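Local structure of geobacter metallireducens SMUG1 (Geobacter metallireducens, 5H9I) at residues S25-V30 / G151-D156. The protein belongs to the uracil DNA glycosylase superfamily, as a SMUG1-type member, and holds xanthine in a pocket of its fold. Sequence-based numbering, arbitrary orientation.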
loop_
_atom_site.group_PDB
_atom_site.type_symbol
_atom_site.label_atom_id
_atom_site.label_comp_id
_atom_site.label_asym_id
_atom_site.label_seq_id
_atom_site.Cartn_x
_atom_site.Cartn_y
_atom_site.Cartn_z
ATOM N N SER A 25 5.704 4.542 -22.986
ATOM C CA SER A 25 4.482 5.277 -23.234
ATOM C C SER A 25 3.273 4.302 -23.156
ATOM O O SER A 25 3.382 3.181 -23.617
ATOM C CB SER A 25 4.586 5.992 -24.621
ATOM O OG SER A 25 3.820 7.182 -24.669
ATOM N N PRO A 26 2.131 4.709 -22.515
ATOM C CA PRO A 26 2.006 6.080 -22.070
ATOM C C PRO A 26 2.639 6.406 -20.682
ATOM O O PRO A 26 2.443 7.521 -20.178
ATOM C CB PRO A 26 0.515 6.239 -21.911
ATOM C CG PRO A 26 0.128 4.969 -21.303
ATOM C CD PRO A 26 1.005 3.926 -21.973
ATOM N N VAL A 27 3.374 5.478 -20.098
ATOM C CA VAL A 27 4.191 5.861 -18.895
ATOM C C VAL A 27 5.330 6.774 -19.283
ATOM O O VAL A 27 6.173 6.406 -20.081
ATOM C CB VAL A 27 4.769 4.609 -18.182
ATOM C CG1 VAL A 27 5.522 4.982 -16.892
ATOM C CG2 VAL A 27 3.663 3.579 -17.860
ATOM N N ALA A 28 5.361 7.970 -18.698
ATOM C CA ALA A 28 6.503 8.853 -18.791
ATOM C C ALA A 28 7.296 8.974 -17.528
ATOM O O ALA A 28 8.453 9.363 -17.575
ATOM C CB ALA A 28 6.084 10.236 -19.235
ATOM N N HIS A 29 6.663 8.750 -16.341
ATOM C CA HIS A 29 7.349 8.972 -15.089
ATOM C C HIS A 29 6.961 7.797 -14.147
ATOM O O HIS A 29 5.813 7.372 -14.149
ATOM C CB HIS A 29 6.868 10.194 -14.359
ATOM C CG HIS A 29 7.022 11.412 -15.171
ATOM N ND1 HIS A 29 8.173 12.159 -15.102
ATOM C CD2 HIS A 29 6.218 12.017 -16.084
ATOM C CE1 HIS A 29 8.084 13.177 -15.943
ATOM N NE2 HIS A 29 6.936 13.092 -16.577
ATOM N N VAL A 30 7.937 7.380 -13.387
ATOM C CA VAL A 30 7.731 6.317 -12.391
ATOM C C VAL A 30 8.312 6.810 -11.087
ATOM O O VAL A 30 9.497 7.107 -11.014
ATOM C CB VAL A 30 8.392 5.004 -12.827
ATOM C CG1 VAL A 30 8.227 3.908 -11.775
ATOM C CG2 VAL A 30 7.823 4.505 -14.140
ATOM N N GLY A 151 -0.724 12.558 -15.580
ATOM C CA GLY A 151 -1.979 11.816 -15.212
ATOM C C GLY A 151 -1.607 10.468 -14.620
ATOM O O GLY A 151 -0.693 9.758 -15.125
ATOM N N ASN A 152 -2.413 10.080 -13.616
ATOM C CA ASN A 152 -2.151 8.779 -13.015
ATOM C C ASN A 152 -2.429 7.607 -13.958
ATOM O O ASN A 152 -3.409 7.623 -14.698
ATOM C CB ASN A 152 -3.015 8.675 -11.751
ATOM C CG ASN A 152 -2.548 7.539 -10.869
ATOM O OD1 ASN A 152 -1.381 7.493 -10.494
ATOM N ND2 ASN A 152 -3.437 6.601 -10.601
ATOM N N ILE A 153 -1.651 6.559 -13.915
ATOM C CA ILE A 153 -1.821 5.359 -14.705
ATOM C C ILE A 153 -1.862 4.227 -13.660
ATOM O O ILE A 153 -0.829 3.929 -13.079
ATOM C CB ILE A 153 -0.707 5.057 -15.724
ATOM C CG1 ILE A 153 -0.459 6.232 -16.735
ATOM C CG2 ILE A 153 -0.931 3.734 -16.416
ATOM C CD1 ILE A 153 0.849 6.104 -17.504
ATOM N N THR A 154 -3.025 3.626 -13.416
ATOM C CA THR A 154 -3.108 2.464 -12.493
ATOM C C THR A 154 -2.482 1.271 -13.101
ATOM O O THR A 154 -2.402 1.132 -14.273
ATOM C CB THR A 154 -4.579 2.188 -12.132
ATOM O OG1 THR A 154 -5.360 2.021 -13.318
ATOM C CG2 THR A 154 -5.079 3.319 -11.392
ATOM N N PRO A 155 -1.953 0.339 -12.287
ATOM C CA PRO A 155 -1.157 -0.722 -12.891
ATOM C C PRO A 155 -1.902 -1.745 -13.778
ATOM O O PRO A 155 -1.273 -2.392 -14.612
ATOM C CB PRO A 155 -0.535 -1.444 -11.685
ATOM C CG PRO A 155 -0.856 -0.621 -10.542
ATOM C CD PRO A 155 -1.784 0.481 -10.843
ATOM N N ASP A 156 -3.204 -1.826 -13.614
ATOM C CA ASP A 156 -4.014 -2.613 -14.487
ATOM C C ASP A 156 -3.978 -2.104 -15.964
ATOM O O ASP A 156 -4.251 -2.896 -16.867
ATOM C CB ASP A 156 -5.443 -2.634 -13.923
ATOM C CG ASP A 156 -6.094 -1.266 -13.962
ATOM O OD1 ASP A 156 -5.695 -0.452 -13.115
ATOM O OD2 ASP A 156 -6.963 -0.968 -14.851
#
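At one end of the small antiparallel sheet of strands 29-31, 144-146 and 152-153, Ile-153 packs on Pro-26 and Val-27. Strand 144-146 separates the outer strands; between the two segments the nearest CA atoms, of Val-27 and Ile-153, are 7.3 Å apart, and one side chain, that of Ile-153, reaches the backbone at Pro-26 and Val-27 and touches their side chains less closely. The methyl CD1 of Ile-153 does all the touching. It lies 3.4 Å from the carbonyl O of Pro-26 and 3.6 Å from CA of Val-27, against the peptide that joins them. Side chain to side chain, CD1 stands 3.8 Å from CG2 of Val-27 and 4.0 Å from CG of Pro-26, whose ring follows a cis peptide bond. CG1 of Ile-153 lies anti to its carbonyl carbon (chi1 -56°) and the chain runs on extended (chi2 165°), carrying CD1 to the Pro-26/Val-27 peptide. Backbone hydrogen bonds tie Ile-153 to Phe-145, and Ala-28 and His-29 to Leu-146, which both face in a classic beta bulge. Leu-158 also packs on Val-27. The contact is small, 112 Å² in all; van der Waals packing of one methyl, partly on a peptide carbonyl, rather than polar pairing, joins Pro-26 and Val-27 to Ile-153.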